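Local coordinates for ABC transporter substrate binding protein (Ribose) (Agrobacterium vitis, PDB 4WUT), which probably captures sugars for uptake by an ABC transporter and here holds beta-D-fucopyranose, with calcium ions bound at separate sites, at residues A[27-32]-A[72-77]; A[58-63]-A[79-84]; A[85-90]-A[276-281]; A[102-107]-A[122-127]. All coordinates share one frame; numbering follows the deposited sequence.

In the fold
All four contacts lie in the lobe of the sugar-binding protein that holds the N terminus. Strand 25-29 runs into contact 1, which closes a loop when helix 68-80 packs against it. Contact 2 opens inside that loop, at strand 56-60, and closes just past the end of the same helix, so contacts 1 and 2 cross. Contact 3 follows in series. It starts on strand 85-88 and waits for helix 267-282, after the chain has built the other lobe and come back. Contact 4 is nested within that long loop, joining helix 97-105 to the loop before strand 127-130. Contacts 1 and 3 lay helices on the sheet; contact 2 joins a helix end to its edge strand.

Contact 1 (A[27-32]-A[72-77]); sequences AVIVKT and VNMVEN. With FCB (beta-D-fucopyranose), chain E.
Ile29 meets Met74 and Val75 through its CD1 methyl. Ile29 CD1 lies 3.8 Å from the backbone O of Met74 and 3.9 Å from CA of Val75. Ile29 CD1 also meets CG2 of Val75 at 3.9 Å. The other branch, Ile29 CG2, lies 4.3 Å from CB of Met74, which is selenomethionine here; the end of that side chain leads off from the strand. CG1 of Ile29 is beside its backbone N (chi1 -62°) and the chain then extends (chi2 170°), which carries CD1 to the helix backbone.

This is strand-to-helix packing in the parallel alpha/beta lobe of a periplasmic binding protein. Helix 68-80 connects strand 56-60 to strand 85-88 in a beta-alpha-beta crossover and passes over strand 25-29, which lies between them. Backbone bonds from Val28 to Thr58 and Gln60, and from Ile29 to Leu87, hold the strand in that place. Val75 also packs on Ala99 of the next helix.

Past the strand end the chain reaches the sugar. Lys31 is extended beyond CG, and its NZ gives a 2.8 Å hydrogen bond to O3 of the fucose. Ser115 OG is a second hydrogen-bond partner of NZ.

Contact 2 (A[58-63]-A[79-84]); sequences TFQGPA and VNRKVD
Arg81 reaches across to Gln60 from the end of helix 68-80. The helix belongs to the beta-alpha-beta crossover of a parallel alpha/beta lobe, and Gln60 sits on the edge strand 56-60, one of the two outermost. Arg81 is the first residue past the helix to leave helical geometry. Its CB points toward the strand. CG lies between the backbone N and the carbonyl carbon (chi1 75°), and from CG to NE the chain is extended, so CG and CD serve as a straight spacer.

At the tip the two amino groups part. NH2 gives a weak hydrogen bond to Gln60 OE1, at 3.4 Å with an N-H...O angle of 139°. The amide and guanidinium planes stand 63° apart, although OE1 lies near the guanidinium plane. The stronger partner of NH2 is Glu25, which forms a salt bridge through OE2. The same carboxylate oxygen is hydrogen-bonded to Thr58 OG1, so it joins both segments. Thr58 OG1 itself stays 4.4 Å from Arg81 NH2.

The other amino group works through a water that lies in the guanidinium plane. Arg81 NH1 donates to this water at 2.8 Å, and the water donates to Gln60 OE1 at 3.3 Å.

Contact 3 (A[85-90]-A[276-281]); sequences AILLAP and DTLLKL
Leu278 drives its forked end onto the backbone and side chains of Ala85, Ile86 and Leu87. This is the tight part of the contact. Leu278 CD1 lies 3.6 Å from the backbone O of Ile86 and 3.7 Å from CB of Leu87. Leu278 CD2 lies 3.9 Å from CB of Ala85, and at the same distance from the Ile86 O. The two methyls therefore share the carbonyl oxygen, and each has its own alkyl neighbour. CG of Leu278 is beside its backbone N (chi1 -74°), with the fork aimed at the strand. CD1 of Leu87 adds a looser touch to Leu278 CD1 at 4.1 Å. The side chains that meet are all apolar, and all four residues are buried.

Between the two segments the packing thins quickly away from this point. CB of Ile86 points away from the helix and lies 6.0 Å from CD1 of Leu278. On the helix, Leu279 and Leu281 do not reach the strand segment, and Lys280 is exposed at the solvent side. One leucine therefore makes the whole helix side of the contact.

The strand and helix axes run nearly antiparallel, at 154°, with a closest approach of 9.2 Å. Such helix-on-sheet packing belongs to the alpha/beta lobes of periplasmic binding proteins, in which helices cover both faces of the sheet. Here helix 267-282 lies on one face, where Leu278 also meets Ile26 and Val111 on the neighbouring strands 25-29 and 110-113. The opposite-pointing Ile86 packs on Val79 of helix 68-80, and Leu88 on Val75.

Contact 4 (A[102-107]-A[122-127]); sequences KAWEAR and EKYYQA
The backbone O of Lys123 rests over one face of the Trp104 indole, 3.1 Å above the ring plane and offset toward the rim. Three ring atoms lie close to it. Lys123 O lies 3.2 Å from NE1 of Trp104, and CD1 and CE2 of the same ring are a little farther. The angle is too poor for NE1 to form a hydrogen bond here, because the oxygen stands above the ring.

Tyr124 continues the contact along the indole. Its CD1 lies 3.7 Å from CE3 of Trp104. The tyrosine ring and the six-membered indole ring have planes 56° apart and centroids separated by 5.4 Å, an oblique pair. Near the helix, Trp104 CB touches the backbone O of Tyr124 at 3.6 Å. CG of Trp104 is anti to its backbone N (chi1 -179°), which lays the indole along the Lys123-Tyr124 backbone. At the edge of the indole, Gln126 NE2 approaches Trp104 CD1 at a loose 4.2 Å. The oxygen of that amide has a firmer task, a hydrogen bond with Val110 N.

The contact joins the C-terminal end of helix 97-105, which finishes in a Schellman motif at Arg107, to the loop that leads into strand 127-130. Both belong to one alpha/beta lobe. Tyr124 packs on Val100 and Lys101 of the same helix as well.

Aromatic surface, alkyl carbon and backbone carbonyls do the work between the two segments. The contact therefore probably depends on shape and on dispersion across one indole face more than on directional polar bonds, with the tryptophan still largely at the surface.

Contact 1 (A[27-32]-A[72-77])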
# COMPACT_ATOMS: atom_id res chain seq x y z
N ALA A 27 -8.97 -12.39 -13.46
CA ALA A 27 -8.46 -11.06 -13.78
C ALA A 27 -7.92 -10.40 -12.53
O ALA A 27 -8.67 -10.12 -11.60
CB ALA A 27 -9.55 -10.21 -14.43
N VAL A 28 -6.61 -10.16 -12.50
CA VAL A 28 -6.00 -9.40 -11.43
C VAL A 28 -5.88 -7.95 -11.89
O VAL A 28 -5.27 -7.67 -12.93
CB VAL A 28 -4.61 -9.95 -11.08
CG1 VAL A 28 -4.03 -9.17 -9.91
CG2 VAL A 28 -4.70 -11.43 -10.77
N ILE A 29 -6.51 -7.07 -11.12
CA ILE A 29 -6.59 -5.66 -11.47
C ILE A 29 -6.05 -4.83 -10.31
O ILE A 29 -6.61 -4.84 -9.19
CB ILE A 29 -8.04 -5.25 -11.83
CG1 ILE A 29 -8.52 -6.02 -13.05
CG2 ILE A 29 -8.13 -3.72 -12.06
CD1 ILE A 29 -10.00 -5.88 -13.35
N VAL A 30 -4.95 -4.12 -10.55
CA VAL A 30 -4.29 -3.37 -9.51
C VAL A 30 -4.26 -1.88 -9.82
O VAL A 30 -4.76 -1.47 -10.87
CB VAL A 30 -2.85 -3.90 -9.25
CG1 VAL A 30 -2.90 -5.35 -8.73
CG2 VAL A 30 -1.99 -3.79 -10.49
N LYS A 31 -3.72 -1.06 -8.92
CA LYS A 31 -3.84 0.38 -9.09
C LYS A 31 -2.98 0.95 -10.22
O LYS A 31 -3.31 1.97 -10.78
CB LYS A 31 -3.52 1.12 -7.81
CG LYS A 31 -4.39 0.75 -6.60
CD LYS A 31 -4.02 1.63 -5.42
CE LYS A 31 -4.65 1.20 -4.10
NZ LYS A 31 -4.23 2.12 -3.03
N THR A 32 -1.84 0.29 -10.48
CA THR A 32 -0.98 0.65 -11.60
C THR A 32 -0.03 -0.51 -11.80
O THR A 32 0.26 -1.25 -10.86
CB THR A 32 -0.17 1.93 -11.35
OG1 THR A 32 0.58 2.24 -12.53
CG2 THR A 32 0.78 1.79 -10.16
N VAL A 72 -12.06 1.64 -13.03
CA VAL A 72 -13.46 1.27 -13.11
C VAL A 72 -13.74 0.60 -14.46
O VAL A 72 -14.35 -0.44 -14.56
CB VAL A 72 -14.37 2.49 -12.94
CG1 VAL A 72 -15.81 2.18 -13.33
CG2 VAL A 72 -14.30 3.04 -11.49
N ASN A 73 -13.28 1.24 -15.53
CA ASN A 73 -13.46 0.69 -16.86
C ASN A 73 -12.89 -0.75 -16.99
O ASN A 73 -13.53 -1.63 -17.59
CB ASN A 73 -12.84 1.66 -17.87
CG ASN A 73 -12.86 1.14 -19.28
OD1 ASN A 73 -11.93 0.47 -19.72
ND2 ASN A 73 -13.92 1.47 -20.00
N MSE A 74 -11.72 -0.98 -16.41
CA MSE A 74 -11.12 -2.32 -16.42
C MSE A 74 -11.96 -3.36 -15.72
O MSE A 74 -12.11 -4.47 -16.21
CB MSE A 74 -9.73 -2.30 -15.80
CG MSE A 74 -8.74 -1.65 -16.67
SE MSE A 74 -6.95 -1.78 -15.88
CE MSE A 74 -5.98 -0.90 -17.32
N VAL A 75 -12.49 -3.02 -14.55
CA VAL A 75 -13.32 -3.97 -13.83
C VAL A 75 -14.64 -4.23 -14.61
O VAL A 75 -15.07 -5.39 -14.78
CB VAL A 75 -13.61 -3.46 -12.41
CG1 VAL A 75 -14.57 -4.40 -11.71
CG2 VAL A 75 -12.33 -3.27 -11.61
N GLU A 76 -15.27 -3.18 -15.12
CA GLU A 76 -16.48 -3.33 -15.90
C GLU A 76 -16.22 -4.25 -17.08
O GLU A 76 -17.05 -5.09 -17.42
CB GLU A 76 -16.93 -1.98 -16.45
CG GLU A 76 -17.52 -1.05 -15.42
CD GLU A 76 -17.79 0.32 -16.02
OE1 GLU A 76 -17.35 0.59 -17.18
OE2 GLU A 76 -18.43 1.13 -15.34
N ASN A 77 -15.10 -4.04 -17.75
CA ASN A 77 -14.76 -4.83 -18.91
C ASN A 77 -14.54 -6.30 -18.57
O ASN A 77 -14.92 -7.19 -19.32
CB ASN A 77 -13.54 -4.23 -19.60
CG ASN A 77 -13.84 -2.90 -20.30
OD1 ASN A 77 -15.00 -2.56 -20.52
ND2 ASN A 77 -12.78 -2.17 -20.64
C1 FCB E . 1.48 0.45 -1.00
C2 FCB E . -0.02 0.66 -0.81
C3 FCB E . -0.73 0.46 -2.04
C4 FCB E . -0.13 1.33 -3.17
C5 FCB E . 1.39 1.00 -3.18
C6 FCB E . 2.16 1.79 -4.27
O1 FCB E . 2.05 0.96 0.11
O2 FCB E . -0.45 -0.34 0.16
O3 FCB E . -2.11 0.83 -1.78
O4 FCB E . -0.40 2.73 -2.97
O5 FCB E . 1.95 1.35 -1.99

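Contact 2 (A[58-63]-A[79-84])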
# COMPACT_ATOMS: atom_id res chain seq x y z
N THR A 58 -4.70 -12.86 -15.75
CA THR A 58 -4.25 -11.68 -16.44
C THR A 58 -3.91 -10.67 -15.35
O THR A 58 -4.47 -10.72 -14.26
CB THR A 58 -5.34 -11.13 -17.36
OG1 THR A 58 -6.53 -10.93 -16.59
CG2 THR A 58 -5.63 -12.13 -18.49
N PHE A 59 -2.96 -9.78 -15.62
CA PHE A 59 -2.55 -8.79 -14.64
C PHE A 59 -2.57 -7.45 -15.35
O PHE A 59 -1.89 -7.27 -16.36
CB PHE A 59 -1.13 -9.09 -14.15
CG PHE A 59 -0.72 -8.28 -12.95
CD1 PHE A 59 -1.10 -8.67 -11.68
CD2 PHE A 59 0.08 -7.16 -13.09
CE1 PHE A 59 -0.71 -7.92 -10.56
CE2 PHE A 59 0.47 -6.42 -11.98
CZ PHE A 59 0.07 -6.80 -10.72
N GLN A 60 -3.37 -6.52 -14.84
CA GLN A 60 -3.60 -5.25 -15.52
C GLN A 60 -3.76 -4.14 -14.49
O GLN A 60 -4.17 -4.38 -13.35
CB GLN A 60 -4.88 -5.35 -16.37
CG GLN A 60 -5.18 -6.75 -16.95
CD GLN A 60 -6.53 -7.33 -16.50
OE1 GLN A 60 -7.58 -6.96 -17.03
NE2 GLN A 60 -6.50 -8.27 -15.52
N GLY A 61 -3.45 -2.91 -14.88
CA GLY A 61 -3.71 -1.76 -14.05
C GLY A 61 -3.55 -0.52 -14.89
O GLY A 61 -2.86 -0.58 -15.94
N PRO A 62 -4.17 0.59 -14.47
CA PRO A 62 -4.00 1.84 -15.21
C PRO A 62 -2.59 2.38 -15.14
O PRO A 62 -1.71 1.78 -14.51
CB PRO A 62 -4.98 2.81 -14.51
CG PRO A 62 -6.00 1.92 -13.87
CD PRO A 62 -5.22 0.70 -13.43
N ALA A 63 -2.36 3.53 -15.77
CA ALA A 63 -1.04 4.10 -15.82
C ALA A 63 -0.62 4.79 -14.54
O ALA A 63 0.56 5.03 -14.33
CB ALA A 63 -0.96 5.09 -16.96
N VAL A 79 -16.00 -7.87 -16.09
CA VAL A 79 -17.34 -8.42 -15.89
C VAL A 79 -18.03 -8.70 -17.22
O VAL A 79 -18.69 -9.73 -17.41
CB VAL A 79 -18.19 -7.46 -15.05
CG1 VAL A 79 -19.63 -7.93 -14.99
CG2 VAL A 79 -17.62 -7.33 -13.65
N ASN A 80 -17.89 -7.78 -18.17
CA ASN A 80 -18.57 -7.93 -19.44
C ASN A 80 -18.03 -9.07 -20.29
O ASN A 80 -18.78 -9.67 -21.06
CB ASN A 80 -18.53 -6.61 -20.22
CG ASN A 80 -19.43 -5.56 -19.60
OD1 ASN A 80 -20.33 -5.88 -18.82
ND2 ASN A 80 -19.19 -4.29 -19.93
N ARG A 81 -16.74 -9.39 -20.15
CA ARG A 81 -16.17 -10.54 -20.85
C ARG A 81 -16.27 -11.84 -20.04
O ARG A 81 -15.74 -12.86 -20.47
CB ARG A 81 -14.74 -10.26 -21.32
CG ARG A 81 -13.68 -10.27 -20.29
CD ARG A 81 -12.28 -10.11 -20.89
NE ARG A 81 -11.29 -10.02 -19.83
CZ ARG A 81 -10.91 -8.89 -19.26
NH1 ARG A 81 -11.40 -7.72 -19.66
NH2 ARG A 81 -10.02 -8.92 -18.26
N LYS A 82 -16.96 -11.78 -18.91
CA LYS A 82 -17.34 -12.96 -18.14
C LYS A 82 -16.16 -13.77 -17.64
O LYS A 82 -16.12 -14.99 -17.79
CB LYS A 82 -18.27 -13.86 -18.97
CG LYS A 82 -19.72 -13.61 -18.68
CD LYS A 82 -20.29 -12.51 -19.54
CE LYS A 82 -21.53 -13.02 -20.29
NZ LYS A 82 -21.48 -12.70 -21.75
N VAL A 83 -15.20 -13.07 -17.05
CA VAL A 83 -14.07 -13.73 -16.42
C VAL A 83 -14.59 -14.59 -15.29
O VAL A 83 -15.71 -14.39 -14.79
CB VAL A 83 -13.04 -12.71 -15.86
CG1 VAL A 83 -12.49 -11.82 -16.99
CG2 VAL A 83 -13.63 -11.85 -14.78
N ASP A 84 -13.81 -15.59 -14.91
CA ASP A 84 -14.23 -16.51 -13.86
C ASP A 84 -14.19 -15.85 -12.48
O ASP A 84 -14.97 -16.21 -11.61
CB ASP A 84 -13.35 -17.76 -13.83
CG ASP A 84 -13.55 -18.65 -15.03
OD1 ASP A 84 -14.49 -18.41 -15.82
OD2 ASP A 84 -12.76 -19.61 -15.17
O HOH W 1 -10.45 -5.71 -17.97

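Contact 3 (A[85-90]-A[276-281])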
# COMPACT_ATOMS: atom_id res chain seq x y z
N ALA A 85 -13.27 -14.89 -12.28
CA ALA A 85 -13.06 -14.26 -10.96
C ALA A 85 -12.20 -13.02 -11.10
O ALA A 85 -11.50 -12.84 -12.09
CB ALA A 85 -12.37 -15.24 -10.00
N ILE A 86 -12.26 -12.18 -10.09
CA ILE A 86 -11.55 -10.91 -10.08
C ILE A 86 -10.82 -10.73 -8.77
O ILE A 86 -11.39 -10.89 -7.69
CB ILE A 86 -12.51 -9.72 -10.29
CG1 ILE A 86 -13.19 -9.83 -11.65
CG2 ILE A 86 -11.76 -8.37 -10.08
CD1 ILE A 86 -14.32 -8.84 -11.86
N LEU A 87 -9.53 -10.44 -8.86
CA LEU A 87 -8.72 -10.04 -7.72
C LEU A 87 -8.45 -8.56 -7.92
O LEU A 87 -7.77 -8.19 -8.88
CB LEU A 87 -7.39 -10.80 -7.70
CG LEU A 87 -6.51 -10.61 -6.46
CD1 LEU A 87 -7.27 -11.10 -5.21
CD2 LEU A 87 -5.18 -11.30 -6.57
N LEU A 88 -8.96 -7.72 -7.02
CA LEU A 88 -8.96 -6.27 -7.23
C LEU A 88 -8.32 -5.53 -6.07
O LEU A 88 -8.68 -5.78 -4.91
CB LEU A 88 -10.40 -5.77 -7.37
CG LEU A 88 -10.59 -4.25 -7.49
CD1 LEU A 88 -9.93 -3.67 -8.75
CD2 LEU A 88 -12.08 -3.94 -7.47
N ALA A 89 -7.37 -4.64 -6.37
CA ALA A 89 -6.87 -3.64 -5.43
C ALA A 89 -7.49 -2.31 -5.83
O ALA A 89 -6.98 -1.62 -6.74
CB ALA A 89 -5.37 -3.55 -5.45
N PRO A 90 -8.61 -1.94 -5.21
CA PRO A 90 -9.38 -0.81 -5.73
C PRO A 90 -8.68 0.50 -5.48
O PRO A 90 -8.21 0.75 -4.37
CB PRO A 90 -10.69 -0.87 -4.94
CG PRO A 90 -10.34 -1.60 -3.71
CD PRO A 90 -9.30 -2.61 -4.10
N ASP A 276 -5.09 -17.85 -4.35
CA ASP A 276 -5.50 -19.10 -3.73
C ASP A 276 -6.91 -18.99 -3.13
O ASP A 276 -7.66 -19.97 -3.13
CB ASP A 276 -4.48 -19.56 -2.70
CG ASP A 276 -3.23 -20.16 -3.34
OD1 ASP A 276 -3.31 -20.67 -4.48
OD2 ASP A 276 -2.15 -20.12 -2.72
N THR A 277 -7.28 -17.80 -2.67
CA THR A 277 -8.61 -17.61 -2.08
C THR A 277 -9.67 -17.70 -3.18
O THR A 277 -10.73 -18.32 -3.00
CB THR A 277 -8.70 -16.26 -1.32
OG1 THR A 277 -7.78 -16.28 -0.22
CG2 THR A 277 -10.10 -16.03 -0.81
N LEU A 278 -9.38 -17.07 -4.31
CA LEU A 278 -10.29 -17.18 -5.45
C LEU A 278 -10.42 -18.62 -5.95
O LEU A 278 -11.51 -19.06 -6.29
CB LEU A 278 -9.84 -16.26 -6.58
CG LEU A 278 -10.12 -14.78 -6.29
CD1 LEU A 278 -9.39 -13.90 -7.31
CD2 LEU A 278 -11.63 -14.46 -6.24
N LEU A 279 -9.31 -19.36 -5.97
CA LEU A 279 -9.35 -20.76 -6.39
C LEU A 279 -10.26 -21.57 -5.46
O LEU A 279 -10.99 -22.44 -5.91
CB LEU A 279 -7.94 -21.35 -6.44
CG LEU A 279 -7.05 -20.79 -7.55
CD1 LEU A 279 -5.63 -21.29 -7.41
CD2 LEU A 279 -7.62 -21.14 -8.93
N LYS A 280 -10.21 -21.27 -4.16
CA LYS A 280 -11.11 -21.92 -3.21
C LYS A 280 -12.57 -21.56 -3.50
O LYS A 280 -13.44 -22.42 -3.53
CB LYS A 280 -10.78 -21.52 -1.77
CG LYS A 280 -9.50 -22.13 -1.22
CD LYS A 280 -9.30 -21.66 0.21
CE LYS A 280 -8.01 -22.20 0.80
NZ LYS A 280 -8.32 -23.25 1.80
N LEU A 281 -12.83 -20.28 -3.71
CA LEU A 281 -14.18 -19.84 -4.02
C LEU A 281 -14.70 -20.48 -5.32
O LEU A 281 -15.89 -20.77 -5.45
CB LEU A 281 -14.22 -18.32 -4.11
CG LEU A 281 -13.98 -17.57 -2.81
CD1 LEU A 281 -13.68 -16.09 -3.04
CD2 LEU A 281 -15.18 -17.73 -1.89

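Contact 4 (A[102-107]-A[122-127])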
# COMPACT_ATOMS: atom_id res chain seq x y z
N LYS A 102 -21.77 -5.04 -9.91
CA LYS A 102 -22.01 -5.70 -11.19
C LYS A 102 -21.34 -7.08 -11.27
O LYS A 102 -21.93 -8.01 -11.79
CB LYS A 102 -21.56 -4.80 -12.35
CG LYS A 102 -22.48 -3.63 -12.62
CD LYS A 102 -21.95 -2.78 -13.76
CE LYS A 102 -22.81 -1.56 -14.00
NZ LYS A 102 -22.16 -0.61 -14.95
N ALA A 103 -20.12 -7.21 -10.76
CA ALA A 103 -19.45 -8.51 -10.72
C ALA A 103 -20.27 -9.49 -9.89
O ALA A 103 -20.53 -10.63 -10.29
CB ALA A 103 -18.05 -8.38 -10.16
N TRP A 104 -20.68 -9.03 -8.72
CA TRP A 104 -21.50 -9.86 -7.83
C TRP A 104 -22.83 -10.29 -8.47
O TRP A 104 -23.23 -11.45 -8.38
CB TRP A 104 -21.74 -9.13 -6.51
CG TRP A 104 -22.55 -9.88 -5.52
CD1 TRP A 104 -22.11 -10.87 -4.68
CD2 TRP A 104 -23.93 -9.69 -5.24
NE1 TRP A 104 -23.15 -11.31 -3.90
CE2 TRP A 104 -24.28 -10.61 -4.23
CE3 TRP A 104 -24.91 -8.84 -5.75
CZ2 TRP A 104 -25.57 -10.69 -3.71
CZ3 TRP A 104 -26.20 -8.93 -5.23
CH2 TRP A 104 -26.51 -9.85 -4.23
N GLU A 105 -23.49 -9.37 -9.16
CA GLU A 105 -24.73 -9.70 -9.85
C GLU A 105 -24.52 -10.72 -10.98
O GLU A 105 -25.43 -11.51 -11.28
CB GLU A 105 -25.39 -8.41 -10.36
CG GLU A 105 -25.89 -7.55 -9.20
CD GLU A 105 -26.30 -6.16 -9.60
OE1 GLU A 105 -25.84 -5.65 -10.64
OE2 GLU A 105 -27.09 -5.55 -8.84
N ALA A 106 -23.33 -10.69 -11.57
CA ALA A 106 -22.91 -11.63 -12.60
C ALA A 106 -22.40 -12.96 -12.04
O ALA A 106 -21.95 -13.82 -12.80
CB ALA A 106 -21.83 -11.01 -13.44
N ARG A 107 -22.47 -13.13 -10.72
CA ARG A 107 -21.98 -14.34 -10.06
C ARG A 107 -20.48 -14.55 -10.27
O ARG A 107 -20.01 -15.68 -10.44
CB ARG A 107 -22.75 -15.58 -10.55
CG ARG A 107 -24.24 -15.55 -10.24
CD ARG A 107 -25.00 -16.57 -11.08
NE ARG A 107 -24.99 -17.92 -10.53
CZ ARG A 107 -25.12 -19.03 -11.26
NH1 ARG A 107 -25.23 -18.94 -12.58
NH2 ARG A 107 -25.12 -20.24 -10.69
N GLU A 122 -20.02 -4.46 1.18
CA GLU A 122 -19.62 -5.66 1.93
C GLU A 122 -20.22 -6.94 1.35
O GLU A 122 -19.59 -8.01 1.38
CB GLU A 122 -20.03 -5.51 3.40
CG GLU A 122 -21.51 -5.21 3.62
CD GLU A 122 -21.84 -5.01 5.09
OE1 GLU A 122 -20.93 -5.20 5.93
OE2 GLU A 122 -22.99 -4.64 5.40
N LYS A 123 -21.41 -6.82 0.80
CA LYS A 123 -22.17 -7.97 0.30
C LYS A 123 -21.64 -8.50 -1.03
O LYS A 123 -22.07 -9.57 -1.47
CB LYS A 123 -23.63 -7.58 0.09
CG LYS A 123 -24.30 -7.01 1.33
CD LYS A 123 -25.83 -7.05 1.22
CE LYS A 123 -26.50 -6.98 2.59
NZ LYS A 123 -26.12 -5.75 3.35
N TYR A 124 -20.74 -7.74 -1.67
CA TYR A 124 -20.42 -7.97 -3.06
C TYR A 124 -19.08 -8.66 -3.30
O TYR A 124 -18.77 -8.98 -4.44
CB TYR A 124 -20.43 -6.64 -3.82
CG TYR A 124 -21.70 -5.84 -3.67
CD1 TYR A 124 -22.94 -6.45 -3.77
CD2 TYR A 124 -21.65 -4.48 -3.42
CE1 TYR A 124 -24.10 -5.71 -3.63
CE2 TYR A 124 -22.80 -3.74 -3.28
CZ TYR A 124 -24.01 -4.35 -3.40
OH TYR A 124 -25.16 -3.62 -3.25
N TYR A 125 -18.28 -8.87 -2.25
CA TYR A 125 -17.01 -9.57 -2.38
C TYR A 125 -16.85 -10.52 -1.22
O TYR A 125 -17.53 -10.38 -0.19
CB TYR A 125 -15.83 -8.60 -2.43
CG TYR A 125 -15.65 -7.74 -1.18
CD1 TYR A 125 -16.35 -6.54 -1.05
CD2 TYR A 125 -14.78 -8.10 -0.19
CE1 TYR A 125 -16.20 -5.75 0.06
CE2 TYR A 125 -14.62 -7.31 0.94
CZ TYR A 125 -15.31 -6.13 1.05
OH TYR A 125 -15.15 -5.35 2.18
N GLN A 126 -15.96 -11.50 -1.37
CA GLN A 126 -15.93 -12.61 -0.43
C GLN A 126 -14.73 -12.67 0.50
O GLN A 126 -14.75 -13.41 1.46
CB GLN A 126 -16.11 -13.95 -1.15
CG GLN A 126 -17.43 -14.10 -1.85
CD GLN A 126 -17.46 -13.41 -3.20
OE1 GLN A 126 -16.55 -13.57 -3.99
NE2 GLN A 126 -18.51 -12.63 -3.46
N ALA A 127 -13.68 -11.92 0.20
CA ALA A 127 -12.56 -11.82 1.12
C ALA A 127 -11.81 -10.52 0.89
O ALA A 127 -11.88 -9.94 -0.18
CB ALA A 127 -11.63 -13.03 0.99